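Thiosulfate sulfurtransferase (Pseudomonas aeruginosa, PDB 1YT8) is probably a thiosulfate:cyanide sulfurtransferase, a rhodanese-type enzyme built from four repeated domains that would move sulfur from thiosulfate to cyanide in cyanide detoxification. Local coordinates at residues H408-A413 against S466-A471; L51-H56 against S439-R444. One frame throughout, in Å; residues are numbered along the deposited sequence.

Contact 1. Residues H408-A413 against S466-A471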
loop_
_atom_site.group_PDB
_atom_site.type_symbol
_atom_site.label_atom_id
_atom_site.label_comp_id
_atom_site.label_asym_id
_atom_site.label_seq_id
_atom_site.Cartn_x
_atom_site.Cartn_y
_atom_site.Cartn_z
ATOM N N HIS A 408 -3.547 -21.596 -12.579
ATOM C CA HIS A 408 -2.551 -21.334 -13.608
ATOM C C HIS A 408 -2.660 -22.332 -14.751
ATOM O O HIS A 408 -3.318 -23.366 -14.631
ATOM C CB HIS A 408 -1.143 -21.376 -13.001
ATOM C CG HIS A 408 -0.817 -22.665 -12.311
ATOM N ND1 HIS A 408 -0.487 -23.815 -12.996
ATOM C CD2 HIS A 408 -0.770 -22.983 -10.997
ATOM C CE1 HIS A 408 -0.248 -24.786 -12.132
ATOM N NE2 HIS A 408 -0.414 -24.307 -10.912
ATOM N N ILE A 409 -2.027 -22.002 -15.869
ATOM C CA ILE A 409 -2.034 -22.872 -17.033
ATOM C C ILE A 409 -1.315 -24.165 -16.658
ATOM O O ILE A 409 -0.244 -24.133 -16.055
ATOM C CB ILE A 409 -1.317 -22.181 -18.213
ATOM C CG1 ILE A 409 -2.046 -20.879 -18.552
ATOM C CG2 ILE A 409 -1.265 -23.110 -19.419
ATOM C CD1 ILE A 409 -1.340 -20.005 -19.583
ATOM N N PRO A 410 -1.901 -25.326 -16.997
ATOM C CA PRO A 410 -1.280 -26.615 -16.671
ATOM C C PRO A 410 0.169 -26.712 -17.143
ATOM O O PRO A 410 0.465 -26.450 -18.312
ATOM C CB PRO A 410 -2.186 -27.619 -17.379
ATOM C CG PRO A 410 -3.522 -26.956 -17.316
ATOM C CD PRO A 410 -3.182 -25.528 -17.693
ATOM N N GLY A 411 1.062 -27.082 -16.228
ATOM C CA GLY A 411 2.468 -27.213 -16.569
ATOM C C GLY A 411 3.298 -25.945 -16.422
ATOM O O GLY A 411 4.526 -26.004 -16.466
ATOM N N ALA A 412 2.642 -24.802 -16.253
ATOM C CA ALA A 412 3.353 -23.534 -16.109
ATOM C C ALA A 412 4.272 -23.535 -14.890
ATOM O O ALA A 412 3.965 -24.147 -13.864
ATOM C CB ALA A 412 2.357 -22.385 -16.007
ATOM N N ALA A 413 5.409 -22.854 -15.012
ATOM C CA ALA A 413 6.363 -22.756 -13.915
ATOM C C ALA A 413 6.314 -21.335 -13.359
ATOM O O ALA A 413 6.385 -20.365 -14.113
ATOM C CB ALA A 413 7.779 -23.072 -14.412
ATOM N N SER A 466 -5.646 -14.882 -18.106
ATOM C CA SER A 466 -7.059 -14.521 -18.125
ATOM C C SER A 466 -7.688 -14.914 -19.456
ATOM O O SER A 466 -8.834 -15.371 -19.502
ATOM C CB SER A 466 -7.235 -13.017 -17.893
ATOM O OG SER A 466 -6.970 -12.686 -16.542
ATOM N N ALA A 467 -6.935 -14.729 -20.535
ATOM C CA ALA A 467 -7.410 -15.077 -21.870
ATOM C C ALA A 467 -7.552 -16.593 -21.981
ATOM O O ALA A 467 -8.525 -17.093 -22.547
ATOM C CB ALA A 467 -6.438 -14.564 -22.923
ATOM N N TRP A 468 -6.573 -17.313 -21.439
ATOM C CA TRP A 468 -6.578 -18.773 -21.452
ATOM C C TRP A 468 -7.837 -19.262 -20.745
ATOM O O TRP A 468 -8.568 -20.104 -21.270
ATOM C CB TRP A 468 -5.322 -19.303 -20.748
ATOM C CG TRP A 468 -5.273 -20.797 -20.566
ATOM C CD1 TRP A 468 -5.903 -21.528 -19.597
ATOM C CD2 TRP A 468 -4.555 -21.739 -21.374
ATOM N NE1 TRP A 468 -5.620 -22.864 -19.750
ATOM C CE2 TRP A 468 -4.795 -23.023 -20.834
ATOM C CE3 TRP A 468 -3.732 -21.624 -22.503
ATOM C CZ2 TRP A 468 -4.241 -24.186 -21.385
ATOM C CZ3 TRP A 468 -3.181 -22.781 -23.052
ATOM C CH2 TRP A 468 -3.438 -24.045 -22.490
ATOM N N VAL A 469 -8.089 -18.727 -19.555
ATOM C CA VAL A 469 -9.273 -19.099 -18.788
ATOM C C VAL A 469 -10.540 -18.746 -19.566
ATOM O O VAL A 469 -11.496 -19.522 -19.601
ATOM C CB VAL A 469 -9.297 -18.372 -17.423
ATOM C CG1 VAL A 469 -10.631 -18.611 -16.718
ATOM C CG2 VAL A 469 -8.146 -18.866 -16.559
ATOM N N ALA A 470 -10.537 -17.577 -20.199
ATOM C CA ALA A 470 -11.690 -17.129 -20.972
ATOM C C ALA A 470 -11.943 -18.005 -22.200
ATOM O O ALA A 470 -13.053 -18.034 -22.732
ATOM C CB ALA A 470 -11.498 -15.675 -21.393
ATOM N N ALA A 471 -10.913 -18.718 -22.645
ATOM C CA ALA A 471 -11.029 -19.592 -23.807
ATOM C C ALA A 471 -11.621 -20.944 -23.420
ATOM O O ALA A 471 -11.824 -21.811 -24.272
ATOM C CB ALA A 471 -9.662 -19.785 -24.451
#
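Ile-409 and Trp-468 bring their CA atoms to 7.5 Å, the former opening a type II turn that runs to Ala-412, the latter sitting on helix 464-470. All three side-chain carbons of Ile-409 beyond CB lie against the indole. With CG1 anti to the carbonyl carbon (chi1 -60°), the CG2 branch falls anti to the backbone N and makes a CH-pi contact over the six-membered ring, 3.7 Å from its centroid and 11° off the normal. CG1 approaches the five-membered ring, 3.8 Å from Trp-468 CG. A branched aliphatic chain suits this broad, flat surface. Pro-410 CD adds a looser touch, 4.1 Å from Trp-468 CZ2. In the turn, proline takes the second place, and Gly-411 the third, where phi is positive and a CB would strike the preceding carbonyl. Ile-409 O is gripped from opposite faces of its plane, by Ala-412 N and by His-408 ND1, the latter in a nearly straight bond (177°). Tyr-404, whose ring stacks on His-408, begins a match to the rhodanese signature that includes His-Ile-Pro-Gly-Ala. The buried indole donates its NE1-H to Pro-474 O and packs on helix 381-387, while Ala-413 begins edge strand 413-414, its backbone bonded to strand 393-397.

Contact 2. Residues L51-H56 against S439-R444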
loop_
_atom_site.group_PDB
_atom_site.type_symbol
_atom_site.label_atom_id
_atom_site.label_comp_id
_atom_site.label_asym_id
_atom_site.label_seq_id
_atom_site.Cartn_x
_atom_site.Cartn_y
_atom_site.Cartn_z
ATOM N N LEU A 51 9.256 -2.915 -11.340
ATOM C CA LEU A 51 9.725 -1.534 -11.413
ATOM C C LEU A 51 9.013 -0.695 -12.479
ATOM O O LEU A 51 8.484 0.375 -12.184
ATOM C CB LEU A 51 11.237 -1.522 -11.677
ATOM C CG LEU A 51 11.948 -0.171 -11.835
ATOM C CD1 LEU A 51 11.906 0.589 -10.525
ATOM C CD2 LEU A 51 13.391 -0.397 -12.258
ATOM N N GLU A 52 8.991 -1.184 -13.714
ATOM C CA GLU A 52 8.365 -0.449 -14.812
ATOM C C GLU A 52 6.863 -0.216 -14.682
ATOM O O GLU A 52 6.333 0.733 -15.252
ATOM C CB GLU A 52 8.644 -1.153 -16.146
ATOM C CG GLU A 52 10.120 -1.262 -16.489
ATOM C CD GLU A 52 10.727 -2.594 -16.089
ATOM O OE1 GLU A 52 10.307 -3.169 -15.059
ATOM O OE2 GLU A 52 11.640 -3.059 -16.805
ATOM N N LEU A 53 6.182 -1.077 -13.938
ATOM C CA LEU A 53 4.738 -0.963 -13.772
ATOM C C LEU A 53 4.289 0.109 -12.782
ATOM O O LEU A 53 3.144 0.562 -12.836
ATOM C CB LEU A 53 4.157 -2.308 -13.329
ATOM C CG LEU A 53 4.394 -3.541 -14.205
ATOM C CD1 LEU A 53 3.826 -4.772 -13.506
ATOM C CD2 LEU A 53 3.742 -3.350 -15.560
ATOM N N GLU A 54 5.181 0.526 -11.888
ATOM C CA GLU A 54 4.801 1.510 -10.876
ATOM C C GLU A 54 5.646 2.772 -10.769
ATOM O O GLU A 54 5.206 3.758 -10.177
ATOM C CB GLU A 54 4.780 0.838 -9.498
ATOM C CG GLU A 54 3.804 -0.318 -9.373
ATOM C CD GLU A 54 3.815 -0.949 -7.987
ATOM O OE1 GLU A 54 4.510 -0.425 -7.090
ATOM O OE2 GLU A 54 3.123 -1.968 -7.793
ATOM N N ILE A 55 6.847 2.754 -11.335
ATOM C CA ILE A 55 7.742 3.901 -11.221
ATOM C C ILE A 55 7.168 5.250 -11.656
ATOM O O ILE A 55 7.353 6.249 -10.962
ATOM C CB ILE A 55 9.081 3.633 -11.962
ATOM C CG1 ILE A 55 10.119 4.683 -11.556
ATOM C CG2 ILE A 55 8.866 3.627 -13.475
ATOM C CD1 ILE A 55 10.566 4.575 -10.098
ATOM N N HIS A 56 6.457 5.294 -12.779
ATOM C CA HIS A 56 5.911 6.567 -13.242
ATOM C C HIS A 56 4.824 7.138 -12.341
ATOM O O HIS A 56 4.556 8.339 -12.373
ATOM C CB HIS A 56 5.393 6.447 -14.677
ATOM C CG HIS A 56 6.482 6.289 -15.691
ATOM N ND1 HIS A 56 7.752 6.787 -15.493
ATOM C CD2 HIS A 56 6.489 5.713 -16.916
ATOM C CE1 HIS A 56 8.495 6.526 -16.554
ATOM N NE2 HIS A 56 7.754 5.875 -17.432
ATOM N N SER A 439 -2.647 -10.651 -17.144
ATOM C CA SER A 439 -3.098 -10.064 -18.400
ATOM C C SER A 439 -2.036 -10.032 -19.494
ATOM O O SER A 439 -2.327 -9.618 -20.612
ATOM C CB SER A 439 -3.563 -8.636 -18.140
ATOM O OG SER A 439 -2.468 -7.848 -17.688
ATOM N N SER A 440 -0.817 -10.445 -19.147
ATOM C CA SER A 440 0.348 -10.474 -20.043
ATOM C C SER A 440 1.177 -9.194 -19.924
ATOM O O SER A 440 2.238 -9.075 -20.534
ATOM C CB SER A 440 -0.058 -10.667 -21.512
ATOM O OG SER A 440 -0.487 -9.447 -22.102
ATOM N N LEU A 441 0.703 -8.247 -19.121
ATOM C CA LEU A 441 1.405 -6.980 -18.950
ATOM C C LEU A 441 2.816 -7.111 -18.387
ATOM O O LEU A 441 3.772 -6.616 -18.982
ATOM C CB LEU A 441 0.599 -6.032 -18.058
ATOM C CG LEU A 441 1.266 -4.670 -17.823
ATOM C CD1 LEU A 441 1.560 -4.000 -19.160
ATOM C CD2 LEU A 441 0.361 -3.796 -16.971
ATOM N N LEU A 442 2.951 -7.764 -17.238
ATOM C CA LEU A 442 4.270 -7.919 -16.640
ATOM C C LEU A 442 5.164 -8.842 -17.457
ATOM O O LEU A 442 6.361 -8.597 -17.587
ATOM C CB LEU A 442 4.163 -8.449 -15.211
ATOM C CG LEU A 442 5.517 -8.685 -14.526
ATOM C CD1 LEU A 442 6.440 -7.486 -14.743
ATOM C CD2 LEU A 442 5.299 -8.936 -13.039
ATOM N N ALA A 443 4.579 -9.897 -18.013
ATOM C CA ALA A 443 5.345 -10.848 -18.813
ATOM C C ALA A 443 5.974 -10.192 -20.044
ATOM O O ALA A 443 7.071 -10.575 -20.464
ATOM C CB ALA A 443 4.450 -12.016 -19.234
ATOM N N ARG A 444 5.284 -9.206 -20.612
ATOM C CA ARG A 444 5.777 -8.496 -21.790
ATOM C C ARG A 444 7.115 -7.806 -21.515
ATOM O O ARG A 444 7.998 -7.786 -22.369
ATOM C CB ARG A 444 4.747 -7.455 -22.259
ATOM C CG ARG A 444 5.195 -6.633 -23.472
ATOM C CD ARG A 444 4.151 -5.594 -23.880
ATOM N NE ARG A 444 2.981 -6.174 -24.542
ATOM C CZ ARG A 444 2.940 -6.529 -25.824
ATOM N NH1 ARG A 444 4.005 -6.366 -26.602
ATOM N NH2 ARG A 444 1.829 -7.044 -26.336
#
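Where Leu-53 meets Leu-441 and Leu-442 no flat group takes part; the His-56 ring and the carboxylates of Glu-52 and Glu-54 are turned to other partners. The His-56 ring carries Ile-55 CG2 over one face, 3.9 Å above the plane and displaced toward the rim, and its ND1 is hydrogen-bonded to Tyr-88 OH.

In the meeting itself the branched end of Leu-53 reaches two leucines at the start of helix 441-454. With CG anti to its carbonyl carbon (chi1 -57°), Leu-53 extends toward the other helix and divides its methyls between the two neighbours. CD2 lies 3.6 Å from Leu-441 CG and 3.7 Å from Leu-441 CD2, the two chains sliding past each other in opposite directions. CD1 is 4.0 Å from Leu-442 CD1 and 4.1 Å from Leu-442 CB, and these chains cross at about a right angle. Leu-442 does not direct its CB at Leu-53; its second torsion, 46°, helps bring CD1 within touch. Leucine suits all three places, since a forked aliphatic end can offer a methyl to each of two neighbours across the domain boundary. Phe-445, one turn on from Leu-441, also touches Leu-53, as well as Glu-52, and so extends the apolar patch.

No hydrogen bond crosses between the segments, and only 141 Å² is buried. Cohesion here is therefore dispersive and hydrophobic, with little directional demand, while the nearby salt bridge from Glu-52 to Arg-417 supplies a charged tie between the first and the last rhodanese-like domain.

How the contacts relate
Contact 1 lies within the last rhodanese-like domain, whereas contact 2 joins that domain to the first. Their centres are 19 Å apart and their nearest atoms about 5 Å, without touching. Gly-438, just before segment 439-444, links them: its backbone bonds to Ser-466, whose OG also reaches Gly-438 O. Segment 439-444 follows central strand 432-436 and leads into helix 441-454, the place where a rhodanese fold carries its active-site loop. In the second domain the corresponding turn, Cys-193 to Arg-198, holds the sulfite ion, with Gln-312 from the third domain's range. Contact 2 thus packs a neighbouring domain beside the equivalent loop, while contact 1 packs the loop before strand 413-414 against helix 464-470 of the same domain.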